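Local coordinates for folylpolyglutamate synthase protein FOLC (Mycobacterium tuberculosis, PDB 2VOS) that probably adds L-glutamate to dihydropteroate and, in successive steps, to tetrahydrofolate, consuming ATP and producing folylpolyglutamates, at residues 28-31 with 32-36; 51-54 with 55-59; 379-382 with 383-387; 392-395 with 396-399. All coordinates share one frame; numbering follows the deposited sequence.

Contact 1 (28-31 with 32-36)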
ATOM      1  N   LEU A  28       7.037   9.704 -19.905  1.00 46.04           N
ATOM      2  CA  LEU A  28       6.741   8.452 -20.645  1.00 46.49           C
ATOM      3  C   LEU A  28       8.019   7.815 -21.254  1.00 46.47           C
ATOM      4  O   LEU A  28       8.205   6.582 -21.262  1.00 44.87           O
ATOM      5  CB  LEU A  28       5.721   8.744 -21.758  1.00 46.26           C
ATOM      6  CG  LEU A  28       4.343   9.074 -21.137  1.00 48.32           C
ATOM      7  CD1 LEU A  28       3.234   9.246 -22.175  1.00 50.06           C
ATOM      8  CD2 LEU A  28       3.928   8.002 -20.196  1.00 49.67           C
ATOM      9  N   GLN A  29       8.896   8.669 -21.756  1.00 44.83           N
ATOM     10  CA  GLN A  29      10.178   8.205 -22.271  1.00 46.36           C
ATOM     11  C   GLN A  29      10.960   7.464 -21.170  1.00 44.52           C
ATOM     12  O   GLN A  29      11.506   6.370 -21.384  1.00 43.86           O
ATOM     13  CB  GLN A  29      10.987   9.433 -22.666  1.00 47.08           C
ATOM     14  CG  GLN A  29      11.747   9.401 -23.941  1.00 54.33           C
ATOM     15  CD  GLN A  29      12.033  10.829 -24.427  1.00 56.96           C
ATOM     16  OE1 GLN A  29      12.727  11.604 -23.765  1.00 58.07           O
ATOM     17  NE2 GLN A  29      11.471  11.180 -25.566  1.00 60.37           N
ATOM     18  N   VAL A  30      11.066   8.075 -19.990  1.00 43.63           N
ATOM     19  CA  VAL A  30      11.765   7.391 -18.904  1.00 42.73           C
ATOM     20  C   VAL A  30      11.160   6.042 -18.567  1.00 43.61           C
ATOM     21  O   VAL A  30      11.909   5.053 -18.354  1.00 42.99           O
ATOM     22  CB  VAL A  30      11.905   8.261 -17.652  1.00 42.08           C
ATOM     23  CG1 VAL A  30      12.435   7.391 -16.408  1.00 40.88           C
ATOM     24  CG2 VAL A  30      12.815   9.483 -17.974  1.00 41.04           C
ATOM     25  N   GLU A  31       9.820   5.980 -18.495  1.00 43.47           N
ATOM     26  CA  GLU A  31       9.139   4.728 -18.074  1.00 43.77           C
ATOM     27  C   GLU A  31       9.350   3.620 -19.138  1.00 42.89           C
ATOM     28  O   GLU A  31       9.479   2.407 -18.801  1.00 41.08           O
ATOM     29  CB  GLU A  31       7.630   4.957 -17.912  1.00 43.58           C
ATOM     30  CG  GLU A  31       7.308   5.732 -16.671  1.00 44.88           C
ATOM     31  CD  GLU A  31       7.813   4.980 -15.473  1.00 46.97           C
ATOM     32  OE1 GLU A  31       7.167   4.003 -15.087  1.00 46.63           O
ATOM     33  OE2 GLU A  31       8.862   5.349 -14.920  1.00 49.60           O
ATOM     34  N   HIS A  32       9.321   4.040 -20.408  1.00 42.41           N
ATOM     35  CA  HIS A  32       9.585   3.111 -21.537  1.00 43.35           C
ATOM     36  C   HIS A  32      10.963   2.433 -21.357  1.00 42.93           C
ATOM     37  O   HIS A  32      11.087   1.225 -21.536  1.00 42.77           O
ATOM     38  CB  HIS A  32       9.512   3.841 -22.887  1.00 43.64           C
ATOM     39  CG  HIS A  32       9.593   2.923 -24.079  1.00 45.46           C
ATOM     40  ND1 HIS A  32       8.713   1.877 -24.284  1.00 48.47           N
ATOM     41  CD2 HIS A  32      10.457   2.893 -25.124  1.00 45.18           C
ATOM     42  CE1 HIS A  32       9.026   1.245 -25.400  1.00 47.77           C
ATOM     43  NE2 HIS A  32      10.081   1.839 -25.930  1.00 47.57           N
ATOM     44  N   LEU A  33      11.988   3.204 -20.978  1.00 41.86           N
ATOM     45  CA  LEU A  33      13.297   2.618 -20.703  1.00 43.05           C
ATOM     46  C   LEU A  33      13.254   1.699 -19.504  1.00 43.95           C
ATOM     47  O   LEU A  33      13.791   0.595 -19.566  1.00 44.57           O
ATOM     48  CB  LEU A  33      14.380   3.673 -20.401  1.00 42.37           C
ATOM     49  CG  LEU A  33      14.796   4.573 -21.555  1.00 45.09           C
ATOM     50  CD1 LEU A  33      15.861   5.537 -21.007  1.00 44.03           C
ATOM     51  CD2 LEU A  33      15.301   3.742 -22.716  1.00 44.52           C
ATOM     52  N   LEU A  34      12.694   2.190 -18.385  1.00 44.07           N
ATOM     53  CA  LEU A  34      12.707   1.438 -17.141  1.00 43.74           C
ATOM     54  C   LEU A  34      11.953   0.129 -17.383  1.00 44.41           C
ATOM     55  O   LEU A  34      12.336  -0.895 -16.828  1.00 45.09           O
ATOM     56  CB  LEU A  34      12.073   2.230 -15.966  1.00 42.59           C
ATOM     57  CG  LEU A  34      12.864   3.447 -15.477  1.00 44.57           C
ATOM     58  CD1 LEU A  34      12.115   4.134 -14.357  1.00 44.47           C
ATOM     59  CD2 LEU A  34      14.155   2.908 -14.923  1.00 44.97           C
ATOM     60  N   ASP A  35      10.894   0.152 -18.201  1.00 44.76           N
ATOM     61  CA  ASP A  35      10.104  -1.055 -18.421  1.00 46.62           C
ATOM     62  C   ASP A  35      10.855  -2.102 -19.204  1.00 47.73           C
ATOM     63  O   ASP A  35      10.398  -3.257 -19.283  1.00 47.14           O
ATOM     64  CB  ASP A  35       8.747  -0.743 -19.058  1.00 46.88           C
ATOM     65  CG  ASP A  35       7.802  -0.028 -18.086  1.00 50.53           C
ATOM     66  OD1 ASP A  35       8.123   0.092 -16.908  1.00 51.64           O
ATOM     67  OD2 ASP A  35       6.723   0.412 -18.485  1.00 55.06           O
ATOM     68  N   GLN A  36      11.996  -1.717 -19.802  1.00 48.12           N
ATOM     69  CA  GLN A  36      12.760  -2.677 -20.602  1.00 49.31           C
ATOM     70  C   GLN A  36      13.699  -3.461 -19.713  1.00 50.99           C
ATOM     71  O   GLN A  36      14.349  -4.381 -20.167  1.00 51.64           O
ATOM     72  CB  GLN A  36      13.525  -2.006 -21.719  1.00 47.74           C
ATOM     73  CG  GLN A  36      12.600  -1.585 -22.833  1.00 48.21           C
ATOM     74  CD  GLN A  36      13.290  -0.703 -23.857  1.00 51.46           C
ATOM     75  OE1 GLN A  36      14.108  -1.180 -24.641  1.00 56.39           O
ATOM     76  NE2 GLN A  36      12.958   0.582 -23.865  1.00 49.78           N
TER
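Val-30 and Leu-34, one turn apart on helix 23-34, lie side by side and point the same way, with Val-30 CG1 at 3.9 Å from Leu-34 CD1. Leu-34 swings CG back beside its own N (chi1 -69°). This brings Leu-34 CG to 3.4 Å from Val-30 O, beside the backbone bond that Leu-34 N gives the same oxygen at 3.0 Å. Leu-34 CD1 also meets a polar neighbour, lying 3.5 Å from Glu-31 OE2. The Glu-31 chain reaches this methyl by bending at chi2 (-59°). Asp-35, one turn after Glu-31, donates its N-H to Glu-31 O, with N and O 2.7 Å apart, and the two acids come near each other, with Glu-31 OE1 4.4 Å from Asp-35 OD1. Both of these carboxylate oxygens form salt bridges with Lys-151 NZ, and Glu-31 OE2 is hydrogen-bonded to Tyr-120 OH. At the end of the segment Gln-36 NE2 hydrogen-bonds back to His-32 O at 3.1 Å, approaching from above the carbonyl plane, and sits over one face of the His-32 ring, toward its rim. Val-30 and Leu-34 continue onto helix 117-140, and Leu-34 also onto helix 151-165. The shared lysine probably offsets the repulsion between the two carboxylates, so a pair of like charges becomes a polar tie to helix 151-165 beside an apolar seam.

Contact 2 (51-54 with 55-59)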
ATOM      1  N   SER A  51      23.376  -1.548  -3.252  1.00 41.17           N
ATOM      2  CA  SER A  51      24.455  -1.045  -2.384  1.00 40.85           C
ATOM      3  C   SER A  51      25.582  -0.347  -3.145  1.00 41.01           C
ATOM      4  O   SER A  51      26.044   0.708  -2.728  1.00 41.06           O
ATOM      5  CB  SER A  51      25.063  -2.140  -1.532  1.00 41.19           C
ATOM      6  OG  SER A  51      24.085  -2.642  -0.647  1.00 43.76           O
ATOM      7  N   ALA A  52      26.050  -0.963  -4.229  1.00 40.17           N
ATOM      8  CA  ALA A  52      27.073  -0.348  -5.039  1.00 41.18           C
ATOM      9  C   ALA A  52      26.616   1.009  -5.573  1.00 41.99           C
ATOM     10  O   ALA A  52      27.390   1.967  -5.588  1.00 42.47           O
ATOM     11  CB  ALA A  52      27.491  -1.284  -6.195  1.00 40.54           C
ATOM     12  N   LEU A  53      25.390   1.063  -6.099  1.00 42.40           N
ATOM     13  CA  LEU A  53      24.867   2.333  -6.645  1.00 42.12           C
ATOM     14  C   LEU A  53      24.819   3.426  -5.560  1.00 42.71           C
ATOM     15  O   LEU A  53      25.241   4.585  -5.807  1.00 43.79           O
ATOM     16  CB  LEU A  53      23.497   2.125  -7.238  1.00 40.79           C
ATOM     17  CG  LEU A  53      22.872   3.419  -7.838  1.00 43.28           C
ATOM     18  CD1 LEU A  53      23.797   4.117  -8.889  1.00 43.39           C
ATOM     19  CD2 LEU A  53      21.474   3.155  -8.406  1.00 43.68           C
HETATM   20  N   MSE A  54      24.286   3.099  -4.379  1.00 42.13           N
HETATM   21  CA  MSE A  54      24.262   4.062  -3.259  1.00 43.24           C
HETATM   22  C   MSE A  54      25.696   4.545  -2.940  1.00 43.22           C
HETATM   23  O   MSE A  54      25.908   5.724  -2.729  1.00 42.88           O
HETATM   24  CB  MSE A  54      23.706   3.431  -1.985  1.00 43.44           C
HETATM   25  CG  MSE A  54      22.209   3.270  -1.916  1.00 45.86           C
HETATM   26 SE   MSE A  54      21.239   4.939  -2.388  1.00 58.11          SE
HETATM   27  CE  MSE A  54      20.710   4.039  -3.955  1.00 27.05           C
ATOM     28  N   ASP A  55      26.685   3.637  -2.903  1.00 44.19           N
ATOM     29  CA  ASP A  55      28.074   4.097  -2.740  1.00 45.79           C
ATOM     30  C   ASP A  55      28.518   5.154  -3.765  1.00 45.79           C
ATOM     31  O   ASP A  55      29.117   6.168  -3.400  1.00 46.83           O
ATOM     32  CB  ASP A  55      29.072   2.943  -2.812  1.00 46.64           C
ATOM     33  CG  ASP A  55      29.052   2.131  -1.595  1.00 52.96           C
ATOM     34  OD1 ASP A  55      28.165   2.399  -0.722  1.00 60.32           O
ATOM     35  OD2 ASP A  55      29.905   1.222  -1.499  1.00 57.65           O
ATOM     36  N   LEU A  56      28.288   4.870  -5.032  1.00 45.24           N
ATOM     37  CA  LEU A  56      28.613   5.818  -6.100  1.00 46.25           C
ATOM     38  C   LEU A  56      27.887   7.160  -5.921  1.00 45.99           C
ATOM     39  O   LEU A  56      28.401   8.207  -6.306  1.00 44.47           O
ATOM     40  CB  LEU A  56      28.204   5.235  -7.466  1.00 45.61           C
ATOM     41  CG  LEU A  56      29.099   4.112  -8.011  1.00 48.82           C
ATOM     42  CD1 LEU A  56      28.544   3.604  -9.348  1.00 52.00           C
ATOM     43  CD2 LEU A  56      30.527   4.633  -8.192  1.00 50.65           C
ATOM     44  N   LEU A  57      26.664   7.105  -5.402  1.00 45.68           N
ATOM     45  CA  LEU A  57      25.814   8.325  -5.250  1.00 45.62           C
ATOM     46  C   LEU A  57      26.245   9.121  -4.047  1.00 46.40           C
ATOM     47  O   LEU A  57      25.693  10.201  -3.797  1.00 48.15           O
ATOM     48  CB  LEU A  57      24.369   7.920  -5.031  1.00 45.84           C
ATOM     49  CG  LEU A  57      23.398   7.991  -6.213  1.00 46.96           C
ATOM     50  CD1 LEU A  57      24.041   8.351  -7.491  1.00 45.33           C
ATOM     51  CD2 LEU A  57      22.484   6.803  -6.367  1.00 47.12           C
ATOM     52  N   GLY A  58      27.161   8.588  -3.238  1.00 44.87           N
ATOM     53  CA  GLY A  58      27.480   9.248  -1.990  1.00 44.70           C
ATOM     54  C   GLY A  58      26.611   8.809  -0.802  1.00 44.82           C
ATOM     55  O   GLY A  58      26.576   9.504   0.226  1.00 45.30           O
ATOM     56  N   SER A  59      25.935   7.659  -0.897  1.00 43.59           N
ATOM     57  CA  SER A  59      25.105   7.156   0.245  1.00 43.06           C
ATOM     58  C   SER A  59      24.028   8.154   0.713  1.00 41.74           C
ATOM     59  O   SER A  59      23.872   8.413   1.908  1.00 42.36           O
ATOM     60  CB  SER A  59      25.982   6.696   1.439  1.00 44.34           C
ATOM     61  OG  SER A  59      26.796   5.598   1.029  1.00 45.59           O
TER
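Met-54 O, a carbonyl in the last turn of helix 48-56, is gripped by Ser-59 N at 2.7 Å, with an N-H...O angle of 157° and the donor tilted from the carbonyl plane. Leu-57 N adds a weak bond to Met-54 O at 3.1 Å, but its main acceptor is Leu-53 O at 2.9 Å, so this one N-H is shared between two carbonyls. The preceding turn keeps the regular helical pattern: Asp-55 N donates to Ser-51 O at 3.0 Å, and Leu-56 N to Ala-52 O at 3.1 Å. Asp-55 O is taken in turn by Gly-58 N at 3.1 Å. Ser-51 OG is hydrogen-bonded to Leu-47 O, just ahead of the helix. On the apolar side, the Leu-57 side chain crosses that of Leu-53, its CD2 3.7 Å from Leu-53 CG. Leu-57 CD2 is also 4.1 Å from Met-54 CE, the end of a selenomethionine chain bent at its outer torsions. The Leu-57 branch is nearly eclipsed (chi2 5°), away from the usual staggered leucine forms. Leu-53 and Met-54 continue onto Ala-157 of helix 151-165, and Leu-53 also onto Leu-130 and Val-131 of helix 117-140. Gly-58 turns the chain with a phi of +89°, a backbone shape in which glycine is at ease. The bonds from Ser-59 N to Met-54 O and from Gly-58 N to Asp-55 O, closing on a glycine of positive phi, make a Schellman motif at the C-terminal end of the helix.

Contact 3 (379-382 with 383-387)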
ATOM      1  N   LEU A 379     -14.367  -6.647 -11.316  1.00 42.12           N
ATOM      2  CA  LEU A 379     -13.194  -7.325 -10.822  1.00 42.85           C
ATOM      3  C   LEU A 379     -12.174  -7.685 -11.900  1.00 41.58           C
ATOM      4  O   LEU A 379     -12.530  -8.231 -12.949  1.00 41.95           O
ATOM      5  CB  LEU A 379     -13.692  -8.616 -10.127  1.00 43.04           C
ATOM      6  CG  LEU A 379     -12.699  -9.445  -9.319  1.00 46.83           C
ATOM      7  CD1 LEU A 379     -12.471  -8.851  -7.948  1.00 47.48           C
ATOM      8  CD2 LEU A 379     -13.260 -10.893  -9.199  1.00 51.82           C
ATOM      9  N   SER A 380     -10.914  -7.400 -11.646  1.00 40.83           N
ATOM     10  CA  SER A 380      -9.815  -7.977 -12.400  1.00 41.38           C
ATOM     11  C   SER A 380      -8.665  -8.210 -11.419  1.00 42.23           C
ATOM     12  O   SER A 380      -8.316  -7.345 -10.568  1.00 42.28           O
ATOM     13  CB  SER A 380      -9.347  -7.032 -13.516  1.00 41.73           C
ATOM     14  OG  SER A 380      -8.136  -7.484 -14.104  1.00 43.78           O
ATOM     15  N   VAL A 381      -8.051  -9.383 -11.549  1.00 42.91           N
ATOM     16  CA  VAL A 381      -7.117  -9.844 -10.538  1.00 42.05           C
ATOM     17  C   VAL A 381      -5.871 -10.321 -11.229  1.00 42.28           C
ATOM     18  O   VAL A 381      -5.943 -10.921 -12.308  1.00 42.10           O
ATOM     19  CB  VAL A 381      -7.735 -10.998  -9.666  1.00 43.07           C
ATOM     20  CG1 VAL A 381      -6.748 -11.481  -8.610  1.00 41.40           C
ATOM     21  CG2 VAL A 381      -9.024 -10.509  -8.923  1.00 41.74           C
ATOM     22  N   LEU A 382      -4.719 -10.083 -10.615  1.00 41.95           N
ATOM     23  CA  LEU A 382      -3.468 -10.618 -11.188  1.00 41.68           C
ATOM     24  C   LEU A 382      -3.299 -12.150 -10.945  1.00 41.67           C
ATOM     25  O   LEU A 382      -3.840 -12.689  -9.996  1.00 41.07           O
ATOM     26  CB  LEU A 382      -2.265  -9.811 -10.712  1.00 41.07           C
ATOM     27  CG  LEU A 382      -2.432  -8.297 -10.966  1.00 42.40           C
ATOM     28  CD1 LEU A 382      -1.159  -7.647 -10.597  1.00 42.81           C
ATOM     29  CD2 LEU A 382      -2.803  -7.939 -12.398  1.00 41.08           C
ATOM     30  N   GLY A 383      -2.539 -12.815 -11.803  1.00 41.07           N
ATOM     31  CA  GLY A 383      -2.501 -14.287 -11.833  1.00 40.32           C
ATOM     32  C   GLY A 383      -1.763 -14.932 -10.665  1.00 40.94           C
ATOM     33  O   GLY A 383      -1.890 -16.150 -10.436  1.00 41.31           O
ATOM     34  N   ASP A 384      -0.973 -14.143  -9.933  1.00 39.72           N
ATOM     35  CA  ASP A 384      -0.165 -14.670  -8.829  1.00 41.30           C
ATOM     36  C   ASP A 384      -0.873 -14.541  -7.465  1.00 40.45           C
ATOM     37  O   ASP A 384      -0.277 -14.877  -6.441  1.00 39.44           O
ATOM     38  CB  ASP A 384       1.203 -13.986  -8.766  1.00 42.13           C
ATOM     39  CG  ASP A 384       1.076 -12.515  -8.372  1.00 49.83           C
ATOM     40  OD1 ASP A 384       0.212 -11.848  -8.999  1.00 52.00           O
ATOM     41  OD2 ASP A 384       1.748 -12.046  -7.388  1.00 56.16           O
ATOM     42  N   LYS A 385      -2.127 -14.079  -7.469  1.00 38.51           N
ATOM     43  CA  LYS A 385      -2.931 -13.935  -6.233  1.00 38.65           C
ATOM     44  C   LYS A 385      -3.807 -15.116  -5.848  1.00 40.16           C
ATOM     45  O   LYS A 385      -4.121 -16.028  -6.658  1.00 40.47           O
ATOM     46  CB  LYS A 385      -3.831 -12.680  -6.304  1.00 37.45           C
ATOM     47  CG  LYS A 385      -3.071 -11.455  -6.713  1.00 37.64           C
ATOM     48  CD  LYS A 385      -1.807 -11.286  -5.898  1.00 37.19           C
ATOM     49  CE  LYS A 385      -1.244  -9.885  -6.212  1.00 40.54           C
ATOM     50  NZ  LYS A 385       0.131  -9.626  -5.681  1.00 40.46           N
ATOM     51  N   ASP A 386      -4.259 -15.104  -4.601  1.00 40.98           N
ATOM     52  CA  ASP A 386      -5.213 -16.105  -4.171  1.00 42.45           C
ATOM     53  C   ASP A 386      -6.598 -15.665  -4.657  1.00 42.57           C
ATOM     54  O   ASP A 386      -7.424 -15.168  -3.883  1.00 42.48           O
ATOM     55  CB  ASP A 386      -5.170 -16.255  -2.654  1.00 42.31           C
ATOM     56  CG  ASP A 386      -6.093 -17.357  -2.157  1.00 44.43           C
ATOM     57  OD1 ASP A 386      -6.841 -17.967  -2.969  1.00 43.15           O
ATOM     58  OD2 ASP A 386      -6.041 -17.628  -0.942  1.00 47.62           O
ATOM     59  N   VAL A 387      -6.848 -15.875  -5.945  1.00 42.96           N
ATOM     60  CA  VAL A 387      -8.133 -15.523  -6.579  1.00 44.00           C
ATOM     61  C   VAL A 387      -9.338 -16.121  -5.869  1.00 42.23           C
ATOM     62  O   VAL A 387     -10.309 -15.416  -5.577  1.00 39.95           O
ATOM     63  CB  VAL A 387      -8.157 -15.983  -8.052  1.00 44.59           C
ATOM     64  CG1 VAL A 387      -9.350 -15.366  -8.770  1.00 47.36           C
ATOM     65  CG2 VAL A 387      -6.838 -15.559  -8.708  1.00 48.37           C
TER
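A type I beta turn from Leu-382 to Lys-385, in the glutamate ligase domain between strand 374-379 and helix 387-394, borders the magnesium site and the cobalt site of His-201 and Asp-203. Lys-385 N closes it with a weak bond to Leu-382 O at 3.4 Å. Asp-384 and Lys-385 turn their charged ends to each other in a salt bridge, weak as a hydrogen bond, with NZ of Lys-385 3.4 Å from OD2 of Asp-384. Each has a stronger partner: Lys-385 NZ forms a salt bridge with the magnesium ligand Asp-200, and Asp-384 OD2 is hydrogen-bonded to ND1 of the cobalt ligand His-201. The turn thus acts as a second shell to these two metals, and may help position those ligands. Asp-384 holds CG between its backbone N and carbonyl carbon (chi1 68°), which leaves OD1 3.6 Å from Leu-382 CB. Asp-386, centre of an inverse gamma turn, is the N-cap of the helix, its OD1 taking the N-H of Gly-389. On the apolar side, the side chains of Val-381 and Val-387 cross, and the methyl CG1 of Val-381 touches both Lys-385 CB at 3.9 Å and Val-387 CG2 at 4.1 Å.

Contact 4 (392-395 with 396-399)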
ATOM      1  N   ALA A 392     -14.184 -15.596  -2.443  1.00 41.39           N
ATOM      2  CA  ALA A 392     -14.929 -16.146  -1.302  1.00 40.97           C
ATOM      3  C   ALA A 392     -15.203 -15.039  -0.241  1.00 41.10           C
ATOM      4  O   ALA A 392     -16.252 -15.031   0.387  1.00 40.10           O
ATOM      5  CB  ALA A 392     -14.175 -17.314  -0.688  1.00 40.41           C
ATOM      6  N   ALA A 393     -14.303 -14.070  -0.120  1.00 40.18           N
ATOM      7  CA  ALA A 393     -14.483 -12.987   0.835  1.00 42.37           C
ATOM      8  C   ALA A 393     -15.516 -11.999   0.318  1.00 42.82           C
ATOM      9  O   ALA A 393     -16.212 -11.335   1.108  1.00 42.77           O
ATOM     10  CB  ALA A 393     -13.135 -12.230   1.086  1.00 43.26           C
ATOM     11  N   LEU A 394     -15.649 -11.890  -1.006  1.00 43.21           N
ATOM     12  CA  LEU A 394     -16.529 -10.854  -1.579  1.00 43.29           C
ATOM     13  C   LEU A 394     -17.914 -11.378  -1.898  1.00 44.25           C
ATOM     14  O   LEU A 394     -18.873 -10.591  -2.031  1.00 43.14           O
ATOM     15  CB  LEU A 394     -15.906 -10.237  -2.840  1.00 44.72           C
ATOM     16  CG  LEU A 394     -14.587  -9.533  -2.492  1.00 46.69           C
ATOM     17  CD1 LEU A 394     -13.793  -9.055  -3.740  1.00 50.16           C
ATOM     18  CD2 LEU A 394     -14.875  -8.393  -1.548  1.00 50.73           C
ATOM     19  N   GLU A 395     -18.040 -12.705  -2.024  1.00 44.02           N
ATOM     20  CA  GLU A 395     -19.353 -13.272  -2.413  1.00 44.72           C
ATOM     21  C   GLU A 395     -20.495 -12.892  -1.483  1.00 44.80           C
ATOM     22  O   GLU A 395     -21.602 -12.686  -1.940  1.00 45.77           O
ATOM     23  CB  GLU A 395     -19.283 -14.791  -2.550  1.00 44.58           C
ATOM     24  CG  GLU A 395     -20.594 -15.377  -3.097  1.00 47.23           C
ATOM     25  CD  GLU A 395     -21.598 -15.686  -1.994  1.00 46.58           C
ATOM     26  OE1 GLU A 395     -21.163 -15.721  -0.837  1.00 45.41           O
ATOM     27  OE2 GLU A 395     -22.800 -15.888  -2.286  1.00 45.81           O
ATOM     28  N   PRO A 396     -20.244 -12.839  -0.161  1.00 45.13           N
ATOM     29  CA  PRO A 396     -21.324 -12.426   0.732  1.00 45.26           C
ATOM     30  C   PRO A 396     -21.796 -10.961   0.559  1.00 46.09           C
ATOM     31  O   PRO A 396     -22.857 -10.605   1.082  1.00 46.09           O
ATOM     32  CB  PRO A 396     -20.715 -12.614   2.128  1.00 45.37           C
ATOM     33  CG  PRO A 396     -19.618 -13.669   1.932  1.00 46.14           C
ATOM     34  CD  PRO A 396     -19.036 -13.240   0.596  1.00 44.75           C
ATOM     35  N   VAL A 397     -21.087 -10.115  -0.187  1.00 44.73           N
ATOM     36  CA  VAL A 397     -21.560  -8.742  -0.258  1.00 45.56           C
ATOM     37  C   VAL A 397     -21.886  -8.258  -1.663  1.00 45.54           C
ATOM     38  O   VAL A 397     -22.548  -7.221  -1.822  1.00 46.89           O
ATOM     39  CB  VAL A 397     -20.552  -7.728   0.421  1.00 46.78           C
ATOM     40  CG1 VAL A 397     -20.577  -7.888   1.924  1.00 47.67           C
ATOM     41  CG2 VAL A 397     -19.105  -7.917  -0.159  1.00 45.80           C
ATOM     42  N   PHE A 398     -21.317  -8.899  -2.669  1.00 44.30           N
ATOM     43  CA  PHE A 398     -21.590  -8.513  -4.062  1.00 44.66           C
ATOM     44  C   PHE A 398     -22.776  -9.364  -4.546  1.00 45.05           C
ATOM     45  O   PHE A 398     -22.671 -10.623  -4.704  1.00 44.64           O
ATOM     46  CB  PHE A 398     -20.378  -8.758  -5.006  1.00 44.15           C
ATOM     47  CG  PHE A 398     -19.163  -7.831  -4.759  1.00 44.85           C
ATOM     48  CD1 PHE A 398     -19.274  -6.720  -3.965  1.00 43.35           C
ATOM     49  CD2 PHE A 398     -17.937  -8.073  -5.420  1.00 45.73           C
ATOM     50  CE1 PHE A 398     -18.204  -5.875  -3.767  1.00 43.58           C
ATOM     51  CE2 PHE A 398     -16.829  -7.233  -5.231  1.00 46.38           C
ATOM     52  CZ  PHE A 398     -16.957  -6.124  -4.413  1.00 44.55           C
ATOM     53  N   ASP A 399     -23.882  -8.695  -4.852  1.00 44.15           N
ATOM     54  CA  ASP A 399     -25.028  -9.392  -5.428  1.00 44.55           C
ATOM     55  C   ASP A 399     -24.634 -10.048  -6.750  1.00 44.35           C
ATOM     56  O   ASP A 399     -25.088 -11.179  -7.090  1.00 42.35           O
ATOM     57  CB  ASP A 399     -26.155  -8.383  -5.652  1.00 44.53           C
ATOM     58  CG  ASP A 399     -26.698  -7.907  -4.359  1.00 48.85           C
ATOM     59  OD1 ASP A 399     -27.537  -8.671  -3.811  1.00 49.81           O
ATOM     60  OD2 ASP A 399     -26.204  -6.853  -3.832  1.00 46.29           O
TER
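Two hydrogen bonds converge on Leu-394 O: Val-397 N donates at 2.9 Å from well above the carbonyl plane, and Phe-398 N at 3.0 Å nearly along the C=O axis. Apolar contacts accompany the turn. Leu-394 and Phe-398 lie side by side, pointing the same way, and Leu-394 CB sits over one face of the phenyl ring in a CH-pi contact, 4.3 Å from the centroid and 28° off the normal. Further out, Leu-394 CD1 lies 3.8 Å from Phe-398 CE2. The turn links helix 387-394 to strand 400-403, within the parallel beta-alpha-beta crossover that begins at strand 374-379. Leu-394 and Phe-398 both pack on helix 356-368 and strand 464-469. The remaining contacts involve Pro-396: with no N-H to give, it brings its CD to 3.3 Å from Ala-392 O, where a helical donor would otherwise come. Glu-395 crosses the pyrrolidine ring at about a right angle. Its CG stands anti to the backbone N (chi1 -174°) and its chain bends at chi2, which sets OE1 3.1 Å from Pro-396 N, a close approach without a hydrogen to share, while OE2 forms a salt bridge with Arg-429 NH1.

Along the chain the four contacts come in series, 1 before 2, then 3 and 4. Contacts 1 and 2 lie on the consecutive helices 23-34 and 48-56, their centres about 22 Å apart, and both helices pack on helices 117-140 and 151-165. Contacts 3 and 4, centres about 15 Å apart, sit at the start and end of helix 387-394, between neighbouring parallel strands 374-379 and 400-403 of the six-stranded mixed sheet in the glutamate ligase domain. The centres of contacts 1 and 3 are about 25 Å apart, whereas contacts 2 and 4, centres about 48 Å apart, lie on opposite sides of the chain's centre. Contact 3 borders the magnesium and one cobalt; contacts 1 and 2 are structural packing away from the annotated sites.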